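Local coordinates for heat-inducible transcription repressor HrcA (Thermotoga maritima, PDB 1STZ), which probably acts as a DNA-binding repressor of class I heat-shock genes, the grpE-dnaK-dnaJ and groELS operons, at residues L136-N141 against I301-L306; S265-G270 against V289-Y294; K118-A123 against N326-Y331; L130-V135 against Y314-R319; R143-L148 against T166-S171. All coordinates share one frame; numbering follows the deposited sequence.

Interaction 1: residues L136-N141 against I301-L306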
# COMPACT_ATOMS: atom_id res chain seq x y z
N LEU A 136 9.43 9.75 16.43
CA LEU A 136 8.74 9.75 17.72
C LEU A 136 7.42 10.45 17.54
O LEU A 136 7.38 11.55 17.00
CB LEU A 136 9.54 10.49 18.78
CG LEU A 136 10.90 9.94 19.17
CD1 LEU A 136 11.47 10.81 20.25
CD2 LEU A 136 10.88 8.48 19.62
N ILE A 137 6.33 9.81 17.96
CA ILE A 137 5.02 10.44 18.04
C ILE A 137 4.58 10.46 19.50
O ILE A 137 4.44 9.41 20.12
CB ILE A 137 3.98 9.67 17.21
CG1 ILE A 137 4.43 9.56 15.75
CG2 ILE A 137 2.61 10.36 17.30
CD1 ILE A 137 3.42 8.94 14.84
N GLU A 138 4.33 11.65 20.02
CA GLU A 138 3.75 11.82 21.33
C GLU A 138 2.28 11.33 21.34
O GLU A 138 1.46 11.86 20.60
CB GLU A 138 3.84 13.29 21.71
CG GLU A 138 3.70 13.56 23.19
CD GLU A 138 3.80 15.04 23.55
OE1 GLU A 138 3.56 15.91 22.67
OE2 GLU A 138 4.09 15.33 24.73
N ARG A 139 1.98 10.32 22.17
CA ARG A 139 0.62 9.83 22.39
C ARG A 139 -0.23 10.89 23.11
O ARG A 139 0.30 11.74 23.81
CB ARG A 139 0.64 8.54 23.24
CG ARG A 139 1.38 7.38 22.60
CD ARG A 139 1.31 6.07 23.38
NE ARG A 139 1.69 4.92 22.55
CZ ARG A 139 2.89 4.35 22.50
NH1 ARG A 139 3.93 4.78 23.21
NH2 ARG A 139 3.07 3.30 21.70
N PRO A 140 -1.54 10.84 22.96
CA PRO A 140 -2.39 11.80 23.67
C PRO A 140 -2.13 11.71 25.18
O PRO A 140 -1.93 10.61 25.71
CB PRO A 140 -3.80 11.34 23.32
CG PRO A 140 -3.64 10.59 22.06
CD PRO A 140 -2.34 9.88 22.18
N ASN A 141 -2.09 12.85 25.85
CA ASN A 141 -1.80 12.90 27.28
C ASN A 141 -2.94 12.24 28.05
O ASN A 141 -4.10 12.58 27.85
CB ASN A 141 -1.60 14.35 27.72
CG ASN A 141 -0.87 14.48 29.05
OD1 ASN A 141 -1.06 13.68 29.98
ND2 ASN A 141 -0.02 15.50 29.15
N ILE A 301 -2.87 17.81 20.21
CA ILE A 301 -2.92 16.57 20.98
C ILE A 301 -1.53 16.06 21.33
O ILE A 301 -1.32 15.53 22.43
CB ILE A 301 -3.68 15.51 20.21
CG1 ILE A 301 -5.11 15.97 19.90
CG2 ILE A 301 -3.72 14.20 20.99
CD1 ILE A 301 -5.86 16.52 21.12
N GLY A 302 -0.59 16.21 20.39
CA GLY A 302 0.80 15.80 20.60
C GLY A 302 1.73 16.32 19.51
O GLY A 302 1.29 16.82 18.48
N SER A 303 3.02 16.19 19.76
CA SER A 303 4.06 16.49 18.79
C SER A 303 4.59 15.23 18.08
O SER A 303 4.56 14.12 18.62
CB SER A 303 5.19 17.23 19.48
OG SER A 303 4.70 18.45 20.01
N VAL A 304 5.04 15.43 16.84
CA VAL A 304 5.69 14.42 16.03
C VAL A 304 7.10 14.89 15.67
O VAL A 304 7.29 16.04 15.32
CB VAL A 304 4.92 14.18 14.72
CG1 VAL A 304 5.56 13.08 13.89
CG2 VAL A 304 3.46 13.85 15.02
N TYR A 305 8.06 13.98 15.73
CA TYR A 305 9.46 14.24 15.42
C TYR A 305 9.99 13.21 14.44
O TYR A 305 9.78 12.02 14.63
CB TYR A 305 10.31 14.19 16.69
CG TYR A 305 9.85 15.13 17.76
CD1 TYR A 305 8.87 14.76 18.65
CD2 TYR A 305 10.41 16.39 17.89
CE1 TYR A 305 8.45 15.62 19.65
CE2 TYR A 305 9.99 17.26 18.87
CZ TYR A 305 9.01 16.87 19.76
OH TYR A 305 8.60 17.72 20.76
N LEU A 306 10.65 13.69 13.38
CA LEU A 306 11.40 12.86 12.44
C LEU A 306 12.89 13.24 12.50
O LEU A 306 13.28 14.36 12.16
CB LEU A 306 10.90 13.16 11.03
CG LEU A 306 11.09 12.20 9.86
CD1 LEU A 306 11.51 12.94 8.62
CD2 LEU A 306 11.98 11.01 10.12
O HOH W 1 2.74 18.70 21.97
O HOH W 2 0.65 14.77 24.26
O HOH W 3 -2.92 15.16 24.40
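OE1 of E138 is gripped by two donors: S303 N reaches its anti lone pair over 3.0 Å, and a water that also bonds S303 OG donates a second hydrogen. The side chain gets there extended, with CG anti to the backbone N (chi1 -161°), and stands in for its own main chain, because E138 O is turned aside and taken by the hydroxyl of Y294. The other half of the pairing is regular, E138 N donating to S303 O at 2.8 Å. L136 and Y305 form a hydrogen-bonded antiparallel pair, with Y305 N 2.8 Å from L136 O. Between these pairs, I137 and V304 lie side by side, their CG1 atoms 4.1 Å apart, on the face covered by helices 116-131 and 314-334. P140 CB rests 3.7 Å from I301 CG2; one water donates to both I301 O and R139 O, another donates to I301 O and accepts from N141 N, near the classic bulge of I301 and G302 opposite Y294. Were E138 an alanine, S303 N and the bridging water would probably be left without their shared acceptor. Here, in the central sheet of a GAF-like domain, a carboxylate supplies the acceptor that the turned-away carbonyl does not.

Interaction 2: residues S265-G270 against V289-Y294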
# COMPACT_ATOMS: atom_id res chain seq x y z
N SER A 265 11.36 22.08 23.17
CA SER A 265 12.06 23.27 22.69
C SER A 265 12.33 23.23 21.18
O SER A 265 12.54 24.26 20.57
CB SER A 265 13.40 23.46 23.43
OG SER A 265 14.41 22.59 22.93
N LEU A 266 12.34 22.03 20.60
CA LEU A 266 12.54 21.86 19.17
C LEU A 266 11.35 22.34 18.35
O LEU A 266 11.51 22.85 17.22
CB LEU A 266 12.79 20.38 18.83
CG LEU A 266 14.07 19.77 19.39
CD1 LEU A 266 14.11 18.29 19.09
CD2 LEU A 266 15.30 20.44 18.79
N VAL A 267 10.16 22.19 18.91
CA VAL A 267 8.95 22.37 18.13
C VAL A 267 8.58 23.87 18.09
O VAL A 267 8.59 24.56 19.10
CB VAL A 267 7.80 21.41 18.63
CG1 VAL A 267 7.35 21.74 20.05
CG2 VAL A 267 6.62 21.43 17.64
N GLY A 268 8.34 24.36 16.88
CA GLY A 268 7.99 25.75 16.64
C GLY A 268 6.52 25.92 16.28
O GLY A 268 5.66 25.15 16.71
N GLU A 269 6.24 26.97 15.49
CA GLU A 269 4.89 27.26 14.97
C GLU A 269 4.73 26.62 13.59
O GLU A 269 5.35 27.05 12.62
CB GLU A 269 4.66 28.76 14.83
CG GLU A 269 5.03 29.61 16.04
CD GLU A 269 5.55 30.99 15.66
OE1 GLU A 269 6.44 31.07 14.77
OE2 GLU A 269 5.07 32.00 16.24
N GLY A 270 3.88 25.61 13.51
CA GLY A 270 3.74 24.82 12.30
C GLY A 270 4.90 23.88 12.10
O GLY A 270 5.69 23.63 13.01
N VAL A 289 16.03 17.41 12.31
CA VAL A 289 14.72 17.01 12.85
C VAL A 289 13.60 17.82 12.25
O VAL A 289 13.62 19.03 12.32
CB VAL A 289 14.55 17.33 14.35
CG1 VAL A 289 13.62 16.29 15.01
CG2 VAL A 289 15.83 17.53 15.03
N PHE A 290 12.60 17.16 11.70
CA PHE A 290 11.32 17.78 11.39
C PHE A 290 10.41 17.62 12.59
O PHE A 290 10.35 16.57 13.21
CB PHE A 290 10.65 17.14 10.18
CG PHE A 290 11.20 17.61 8.87
CD1 PHE A 290 12.31 17.03 8.33
CD2 PHE A 290 10.61 18.66 8.19
CE1 PHE A 290 12.83 17.47 7.12
CE2 PHE A 290 11.13 19.10 6.98
CZ PHE A 290 12.23 18.49 6.45
N SER A 291 9.72 18.67 12.95
CA SER A 291 8.78 18.61 14.03
C SER A 291 7.52 19.38 13.69
O SER A 291 7.51 20.28 12.84
CB SER A 291 9.43 19.11 15.31
OG SER A 291 9.72 20.50 15.24
N GLY A 292 6.45 19.00 14.37
CA GLY A 292 5.14 19.60 14.19
C GLY A 292 4.15 18.95 15.15
O GLY A 292 4.48 17.98 15.83
N LYS A 293 2.93 19.46 15.21
CA LYS A 293 1.90 18.89 16.06
C LYS A 293 0.74 18.38 15.24
O LYS A 293 0.48 18.89 14.16
CB LYS A 293 1.41 19.92 17.05
CG LYS A 293 2.49 20.55 17.90
CD LYS A 293 1.88 21.32 19.05
CE LYS A 293 2.91 22.11 19.82
NZ LYS A 293 3.22 23.38 19.13
N TYR A 294 0.05 17.38 15.77
CA TYR A 294 -1.25 16.97 15.25
C TYR A 294 -2.32 17.46 16.23
O TYR A 294 -2.06 17.59 17.43
CB TYR A 294 -1.31 15.45 14.99
CG TYR A 294 -1.25 14.54 16.19
CD1 TYR A 294 -2.38 13.90 16.67
CD2 TYR A 294 -0.05 14.25 16.80
CE1 TYR A 294 -2.32 13.05 17.77
CE2 TYR A 294 0.03 13.41 17.90
CZ TYR A 294 -1.10 12.81 18.38
OH TYR A 294 -0.99 11.96 19.48
O HOH W 4 12.09 21.07 14.32
O HOH W 5 5.20 25.03 19.40
O HOH W 6 8.07 22.48 14.40
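V267, S291 and L266 bury most of the surface here, where the loop leaving helix 260-266 passes over strand 287-296. V267 lays its CG2 branch above the strand, 4.1 Å from G292 N; a chi1 of 66° puts CG1 between the backbone N and the carbonyl carbon and leaves CG2 anti to N. V267 CA comes 3.5 Å from S291 OG. The serine hydroxyl rises from the strand beneath the loop, yet it makes no direct hydrogen bond to it. Instead S291 OG binds two waters. One lies 2.6 Å from OG and donates to V289 O and, weakly, to L266 O. The other, 2.7 Å from the same OG, accepts from G268 N and donates to G270 O, with a weaker bond to S291 O. L266 adds a looser apolar touch, its CD1 4.5 Å from V289 CG2, while its carbonyl is bonded by R274 NE. At the far end K293 bends at its last torsion and gives NZ to a third water 2.6 Å away, which in turn donates to G268 O. The loop leads into edge strand 272-275 of a five-stranded antiparallel sheet, which in this family is consistent with a GAF-like fold.

Interaction 3: residues K118-A123 against N326-Y331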
# COMPACT_ATOMS: atom_id res chain seq x y z
N LYS A 118 -3.41 2.27 17.06
CA LYS A 118 -3.11 1.66 15.78
C LYS A 118 -2.93 2.73 14.66
O LYS A 118 -2.12 2.56 13.75
CB LYS A 118 -4.21 0.65 15.41
CG LYS A 118 -4.02 -0.05 14.07
CD LYS A 118 -2.78 -0.94 14.06
CE LYS A 118 -2.70 -1.75 12.76
NZ LYS A 118 -1.99 -3.05 12.96
N VAL A 119 -3.67 3.83 14.76
CA VAL A 119 -3.54 4.90 13.78
C VAL A 119 -2.16 5.57 13.93
O VAL A 119 -1.51 5.83 12.94
CB VAL A 119 -4.65 5.97 13.88
CG1 VAL A 119 -4.34 7.13 12.95
CG2 VAL A 119 -6.00 5.38 13.51
N LEU A 120 -1.73 5.83 15.16
CA LEU A 120 -0.40 6.38 15.42
C LEU A 120 0.69 5.40 14.98
O LEU A 120 1.72 5.81 14.46
CB LEU A 120 -0.22 6.71 16.91
CG LEU A 120 -1.16 7.77 17.50
CD1 LEU A 120 -0.86 7.98 18.99
CD2 LEU A 120 -1.10 9.08 16.73
N PHE A 121 0.45 4.11 15.20
CA PHE A 121 1.38 3.05 14.79
C PHE A 121 1.61 3.06 13.28
O PHE A 121 2.74 2.97 12.81
CB PHE A 121 0.84 1.66 15.21
CG PHE A 121 1.78 0.52 14.85
CD1 PHE A 121 1.63 -0.18 13.67
CD2 PHE A 121 2.85 0.19 15.68
CE1 PHE A 121 2.51 -1.22 13.33
CE2 PHE A 121 3.72 -0.85 15.35
CZ PHE A 121 3.56 -1.54 14.18
N LEU A 122 0.52 3.15 12.51
CA LEU A 122 0.61 3.16 11.06
C LEU A 122 1.30 4.42 10.55
O LEU A 122 2.12 4.34 9.66
CB LEU A 122 -0.76 3.03 10.42
CG LEU A 122 -1.41 1.67 10.63
CD1 LEU A 122 -2.90 1.73 10.32
CD2 LEU A 122 -0.73 0.61 9.76
N ALA A 123 0.95 5.56 11.13
CA ALA A 123 1.55 6.82 10.74
C ALA A 123 3.06 6.83 10.98
O ALA A 123 3.82 7.20 10.09
CB ALA A 123 0.87 8.01 11.46
N ASN A 326 -1.00 16.05 8.63
CA ASN A 326 -2.36 16.46 8.24
C ASN A 326 -3.37 15.30 8.34
O ASN A 326 -4.53 15.53 8.67
CB ASN A 326 -2.38 17.01 6.82
CG ASN A 326 -1.75 18.39 6.70
OD1 ASN A 326 -1.50 19.07 7.69
ND2 ASN A 326 -1.50 18.81 5.47
N ARG A 327 -2.93 14.08 8.06
CA ARG A 327 -3.79 12.89 8.20
C ARG A 327 -4.11 12.59 9.64
O ARG A 327 -5.20 12.15 9.93
CB ARG A 327 -3.11 11.64 7.62
CG ARG A 327 -3.41 11.36 6.19
CD ARG A 327 -3.52 12.55 5.35
NE ARG A 327 -4.81 12.67 4.72
CZ ARG A 327 -5.43 13.83 4.46
NH1 ARG A 327 -4.87 15.00 4.79
NH2 ARG A 327 -6.62 13.82 3.82
N LEU A 328 -3.15 12.80 10.52
CA LEU A 328 -3.35 12.51 11.92
C LEU A 328 -4.33 13.52 12.48
O LEU A 328 -5.23 13.15 13.22
CB LEU A 328 -2.03 12.57 12.71
CG LEU A 328 -1.12 11.36 12.53
CD1 LEU A 328 0.16 11.59 13.29
CD2 LEU A 328 -1.80 10.10 13.00
N SER A 329 -4.15 14.79 12.12
CA SER A 329 -5.09 15.83 12.52
C SER A 329 -6.49 15.50 12.04
O SER A 329 -7.46 15.71 12.75
CB SER A 329 -4.66 17.20 12.00
OG SER A 329 -3.53 17.64 12.71
N GLU A 330 -6.59 14.94 10.84
CA GLU A 330 -7.90 14.58 10.29
C GLU A 330 -8.55 13.44 11.08
O GLU A 330 -9.75 13.51 11.40
CB GLU A 330 -7.79 14.12 8.86
CG GLU A 330 -8.45 15.01 7.86
CD GLU A 330 -7.92 14.76 6.46
OE1 GLU A 330 -7.53 15.74 5.80
OE2 GLU A 330 -7.88 13.56 6.05
N TYR A 331 -7.77 12.39 11.36
CA TYR A 331 -8.26 11.30 12.18
C TYR A 331 -8.72 11.82 13.56
O TYR A 331 -9.84 11.57 13.99
CB TYR A 331 -7.24 10.15 12.35
CG TYR A 331 -7.82 9.10 13.27
CD1 TYR A 331 -8.68 8.10 12.79
CD2 TYR A 331 -7.62 9.17 14.63
CE1 TYR A 331 -9.26 7.17 13.66
CE2 TYR A 331 -8.20 8.27 15.51
CZ TYR A 331 -9.02 7.27 15.03
OH TYR A 331 -9.58 6.38 15.93
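L328 and Y331 of helix 314-334 meet V119, L120 and A123 of helix 116-131 in an antiparallel helix pair that lies against one face of the central sheet of the GAF-like domain. The local axes are 171° apart in direction and 10.9 Å from each other, a spacing bridged by side chains that are wholly apolar where they touch. Along the second helix, R327 starts toward the partner but leads its guanidinium away, to E330 and Y323. L328 comes next and does the central work. Its CD2 methyl sits among three side chains, 3.7 Å from A123 CB and 3.9 Å from V119 CG1, while L120 CD2, on a side chain crossing that of L328 at about a right angle, closes in to 3.9 Å. Y294 of the sheet packs on both L120 and L328, tying the pair to the strands beneath. S329 then faces the sheet, its OG bonded to F295 N. Y331 ends the walk: its hydroxyl bonds F168 O, and K177 of the second subunit packs on the Y331 side chain. A chi1 of 177° turns the ring away from the backbone N and out under V119, whose CG2 methyl forms a CH-pi contact 3.8 Å from the ring centroid and only 12° off the normal.

Interaction 4: residues L130-V135 against Y314-R319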
# COMPACT_ATOMS: atom_id res chain seq x y z
N LEU A 130 9.34 5.74 4.63
CA LEU A 130 9.44 6.56 3.42
C LEU A 130 10.57 7.59 3.47
O LEU A 130 11.01 8.07 2.44
CB LEU A 130 8.13 7.28 3.16
CG LEU A 130 6.89 6.43 2.91
CD1 LEU A 130 5.74 7.32 2.48
CD2 LEU A 130 7.17 5.33 1.89
N THR A 131 11.02 7.96 4.66
CA THR A 131 12.09 8.93 4.82
C THR A 131 13.41 8.33 5.32
O THR A 131 14.37 9.07 5.52
CB THR A 131 11.68 10.00 5.82
OG1 THR A 131 11.47 9.39 7.11
CG2 THR A 131 10.36 10.63 5.43
N GLU A 132 13.44 7.03 5.56
CA GLU A 132 14.58 6.37 6.18
C GLU A 132 15.01 7.11 7.44
O GLU A 132 16.21 7.36 7.64
CB GLU A 132 15.75 6.25 5.19
CG GLU A 132 15.42 5.48 3.91
CD GLU A 132 16.43 5.73 2.80
OE1 GLU A 132 17.00 6.86 2.73
OE2 GLU A 132 16.65 4.82 1.97
N GLY A 133 14.04 7.47 8.27
CA GLY A 133 14.31 8.15 9.53
C GLY A 133 13.84 7.42 10.77
O GLY A 133 13.35 6.28 10.72
N TYR A 134 14.03 8.09 11.89
CA TYR A 134 13.57 7.65 13.20
C TYR A 134 12.46 8.59 13.63
O TYR A 134 12.67 9.79 13.68
CB TYR A 134 14.70 7.78 14.22
CG TYR A 134 14.39 7.31 15.64
CD1 TYR A 134 14.44 8.19 16.71
CD2 TYR A 134 14.10 5.99 15.91
CE1 TYR A 134 14.20 7.76 18.02
CE2 TYR A 134 13.85 5.55 17.21
CZ TYR A 134 13.90 6.45 18.26
OH TYR A 134 13.64 6.02 19.54
N VAL A 135 11.29 8.04 13.93
CA VAL A 135 10.11 8.81 14.30
C VAL A 135 9.71 8.63 15.76
O VAL A 135 9.70 7.52 16.28
CB VAL A 135 8.94 8.42 13.40
CG1 VAL A 135 7.64 9.09 13.85
CG2 VAL A 135 9.27 8.79 11.98
N TYR A 314 15.59 16.45 1.72
CA TYR A 314 14.75 17.36 2.48
C TYR A 314 13.34 17.55 1.89
O TYR A 314 12.37 17.60 2.64
CB TYR A 314 15.43 18.73 2.67
CG TYR A 314 16.56 18.69 3.70
CD1 TYR A 314 17.87 18.42 3.32
CD2 TYR A 314 16.30 18.90 5.05
CE1 TYR A 314 18.91 18.37 4.27
CE2 TYR A 314 17.31 18.86 6.00
CZ TYR A 314 18.61 18.58 5.60
OH TYR A 314 19.56 18.53 6.57
N ASP A 315 13.23 17.63 0.57
CA ASP A 315 11.95 17.87 -0.09
C ASP A 315 11.05 16.65 0.12
O ASP A 315 9.89 16.79 0.45
CB ASP A 315 12.16 18.11 -1.59
CG ASP A 315 11.02 18.87 -2.26
OD1 ASP A 315 9.87 18.84 -1.80
OD2 ASP A 315 11.21 19.52 -3.32
N ARG A 316 11.60 15.47 -0.05
CA ARG A 316 10.84 14.24 0.20
C ARG A 316 10.38 14.20 1.66
O ARG A 316 9.21 13.96 1.92
CB ARG A 316 11.67 13.00 -0.18
CG ARG A 316 11.02 11.65 0.12
CD ARG A 316 12.01 10.51 0.34
NE ARG A 316 12.96 10.78 1.43
CZ ARG A 316 14.07 10.08 1.69
NH1 ARG A 316 14.40 9.04 0.95
NH2 ARG A 316 14.86 10.44 2.69
N ASN A 317 11.28 14.50 2.58
CA ASN A 317 10.97 14.40 4.01
C ASN A 317 9.89 15.39 4.45
O ASN A 317 9.03 15.05 5.26
CB ASN A 317 12.22 14.60 4.88
CG ASN A 317 13.25 13.51 4.69
OD1 ASN A 317 13.03 12.52 4.01
ND2 ASN A 317 14.41 13.71 5.29
N HIS A 318 9.97 16.61 3.92
CA HIS A 318 8.98 17.65 4.19
C HIS A 318 7.62 17.23 3.69
O HIS A 318 6.62 17.34 4.39
CB HIS A 318 9.35 18.98 3.53
CG HIS A 318 8.34 20.06 3.81
ND1 HIS A 318 7.39 20.43 2.89
CD2 HIS A 318 8.12 20.80 4.92
CE1 HIS A 318 6.61 21.36 3.42
NE2 HIS A 318 7.04 21.61 4.65
N ARG A 319 7.59 16.75 2.46
CA ARG A 319 6.34 16.34 1.83
C ARG A 319 5.65 15.21 2.59
O ARG A 319 4.45 15.27 2.82
CB ARG A 319 6.63 15.91 0.41
CG ARG A 319 5.46 15.38 -0.38
CD ARG A 319 5.89 14.36 -1.42
NE ARG A 319 7.06 14.86 -2.12
CZ ARG A 319 8.10 14.14 -2.54
NH1 ARG A 319 8.16 12.83 -2.40
NH2 ARG A 319 9.09 14.77 -3.14
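T131 and N317 bring their CA atoms to 5.6 Å, where the C-terminal part of helix 116-131 lies beside the first turns of helix 314-334. E132 leaves helical geometry with a positive phi (49°), and the chain then turns into strand 134-138, a helix-to-strand passage of the GAF-like domain set against its C-terminal helix. R316 reaches across this passage. Its chain bends at chi3, laying the guanidinium over the backbone, with T131 CA 3.6 Å above the plane toward the rim and L130 O over a face; the R316 CD methylene is 3.4 Å from that L130 O. In its own plane the group grips N317 OD1 side-on, NE and NH2 each donating over 3.1 Å, which fixes its rotation. E132 OE1 approaches NH1 near the guanidinium plane, but at 3.8 Å the salt bridge is long, and the two planes are 79° apart. E180 of the third subunit also packs on R316. A leucine in place of R316 would probably leave N317 OD1 without both donors and E132 without its nearby positive charge. The amide's other end, ND2, is held by T312 OG1, while T131 OG1 bonds back to L127 O. The threonine meets the amide with its carbons: T131 CB lies 3.4 Å from N317 OD1.

Interaction 5: residues R143-L148 against T166-S171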
# COMPACT_ATOMS: atom_id res chain seq x y z
N ARG A 143 -3.55 12.46 31.17
CA ARG A 143 -4.00 13.33 32.26
C ARG A 143 -5.47 13.78 32.15
O ARG A 143 -6.16 13.84 33.16
CB ARG A 143 -3.07 14.55 32.35
CG ARG A 143 -3.56 15.67 33.25
CD ARG A 143 -2.66 16.88 33.20
NE ARG A 143 -3.41 18.13 33.23
CZ ARG A 143 -2.94 19.31 32.82
NH1 ARG A 143 -1.70 19.42 32.33
NH2 ARG A 143 -3.72 20.39 32.91
N ASP A 144 -5.93 14.09 30.94
CA ASP A 144 -7.32 14.57 30.73
C ASP A 144 -8.08 13.68 29.72
O ASP A 144 -9.06 14.12 29.11
CB ASP A 144 -7.33 16.04 30.28
CG ASP A 144 -7.14 16.21 28.76
OD1 ASP A 144 -6.10 15.75 28.23
OD2 ASP A 144 -8.01 16.79 28.04
N LEU A 145 -7.63 12.43 29.58
CA LEU A 145 -8.29 11.46 28.71
C LEU A 145 -9.44 10.84 29.50
O LEU A 145 -9.25 9.83 30.19
CB LEU A 145 -7.29 10.37 28.30
CG LEU A 145 -7.00 10.04 26.84
CD1 LEU A 145 -6.39 8.64 26.72
CD2 LEU A 145 -8.24 10.15 25.98
N LYS A 146 -10.62 11.44 29.43
CA LYS A 146 -11.78 10.90 30.13
C LYS A 146 -12.20 9.53 29.56
O LYS A 146 -12.24 9.33 28.35
CB LYS A 146 -12.96 11.87 30.03
CG LYS A 146 -12.81 13.11 30.90
CD LYS A 146 -14.17 13.63 31.34
CE LYS A 146 -14.08 14.62 32.50
NZ LYS A 146 -15.46 14.98 32.97
N ILE A 147 -12.48 8.58 30.45
CA ILE A 147 -13.10 7.32 30.08
C ILE A 147 -14.61 7.57 29.92
O ILE A 147 -15.31 7.84 30.90
CB ILE A 147 -12.84 6.24 31.15
CG1 ILE A 147 -11.35 5.94 31.27
CG2 ILE A 147 -13.64 4.96 30.83
CD1 ILE A 147 -10.96 5.22 32.56
N LEU A 148 -15.11 7.48 28.70
CA LEU A 148 -16.53 7.75 28.40
C LEU A 148 -17.41 6.53 28.63
O LEU A 148 -18.61 6.66 28.85
CB LEU A 148 -16.69 8.21 26.95
CG LEU A 148 -15.82 9.39 26.51
CD1 LEU A 148 -15.94 9.63 25.02
CD2 LEU A 148 -16.17 10.65 27.27
N THR A 166 -13.08 6.40 24.52
CA THR A 166 -12.46 7.66 24.81
C THR A 166 -12.93 8.66 23.74
O THR A 166 -13.60 8.24 22.82
CB THR A 166 -10.96 7.33 24.81
OG1 THR A 166 -10.46 7.30 26.17
CG2 THR A 166 -10.14 8.29 24.06
N GLU A 167 -12.60 9.95 23.84
CA GLU A 167 -12.96 10.92 22.79
C GLU A 167 -12.26 10.64 21.46
O GLU A 167 -12.72 11.11 20.41
CB GLU A 167 -12.71 12.37 23.25
CG GLU A 167 -11.24 12.75 23.42
CD GLU A 167 -11.03 14.24 23.58
OE1 GLU A 167 -10.33 14.65 24.53
OE2 GLU A 167 -11.60 15.01 22.77
N PHE A 168 -11.17 9.87 21.51
CA PHE A 168 -10.38 9.48 20.33
C PHE A 168 -10.66 8.08 19.78
O PHE A 168 -10.00 7.65 18.84
CB PHE A 168 -8.89 9.58 20.66
CG PHE A 168 -8.46 10.93 21.13
CD1 PHE A 168 -7.75 11.07 22.31
CD2 PHE A 168 -8.81 12.07 20.41
CE1 PHE A 168 -7.35 12.33 22.74
CE2 PHE A 168 -8.42 13.33 20.84
CZ PHE A 168 -7.69 13.46 22.00
N GLY A 169 -11.61 7.36 20.37
CA GLY A 169 -12.00 6.06 19.84
C GLY A 169 -12.00 4.94 20.87
O GLY A 169 -12.18 5.18 22.04
N VAL A 170 -11.78 3.72 20.40
CA VAL A 170 -11.81 2.53 21.26
C VAL A 170 -10.37 2.14 21.60
O VAL A 170 -9.56 1.89 20.70
CB VAL A 170 -12.52 1.38 20.53
CG1 VAL A 170 -12.65 0.16 21.41
CG2 VAL A 170 -13.89 1.85 20.02
N SER A 171 -10.04 2.14 22.88
CA SER A 171 -8.69 1.85 23.32
C SER A 171 -8.65 0.67 24.26
O SER A 171 -9.67 0.24 24.77
CB SER A 171 -8.08 3.07 24.02
OG SER A 171 -8.36 4.24 23.28
O HOH W 7 -12.15 11.18 26.32
O HOH W 8 -11.10 13.52 27.02
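L145 reaches across to T166 and F168 with one methyl. CB does not point at the facing segment, but the far end of the side chain comes nearer; CB and CG serve to carry the chain over, and V200 of helix 200-205 packs on the same side chain. CD2, at the tip, makes the contact. It lies 3.3 Å from T166 CG2, tighter than usual for two carbons; beside the off-rotamer chi1 of both residues, so short a distance is doubtful and may partly reflect model error. CD2 is also 3.6 Å from T166 OG1, the two side chains crossing at about a right angle. The same methyl reaches F168 CD1 at 3.8 Å, obliquely to the ring.

The residues it touches form a tight beta hairpin: a type I turn from T166 to G169 joins strands 159-166 and 169-177, with T166 N and G169 N each bonded to the other's carbonyl. These strands belong to a three-stranded antiparallel sheet apart from the central GAF-like one, and V170 packs on P175 of the second subunit. Facing the hairpin, L145 centres an inverse gamma turn, closed by a weak K146 N to D144 O bond.

K146 O takes a weak bond from T166 OG1 at 3.5 Å, and a water donates to it at 2.7 Å while accepting from E167 N. A second water joins K146 N to E167 OE1. Next in the chain, L148 brings CD1 to within 3.4 Å of T166 C, covering the backbone of the turn. CG of E167 sits over the centre of the F168 ring, 3.7 Å above its plane, and F332 meets that ring edge-to-face.

From the N terminus, helix 116-131 opens the two outermost loops: interaction 3 closes the widest, from 118-123 to 326-331, and interaction 4, using the far ends of the same two helices, closes one within it. Strand 134-138 follows, and interaction 1 closes a third loop inside both by pairing it with strand 299-309. Within that loop, interactions 5 and 2 come in series, so none of the five cross. Interaction 5 packs the 143-148 loop on the hairpin of the three-stranded sheet, whose F168 packs on P140 and I301 and whose F168 O bonds Y331 OH. Interaction 2 joins the sheet of interaction 1 to its overlying loop, and Y294 connects it to the helix pair of interaction 3.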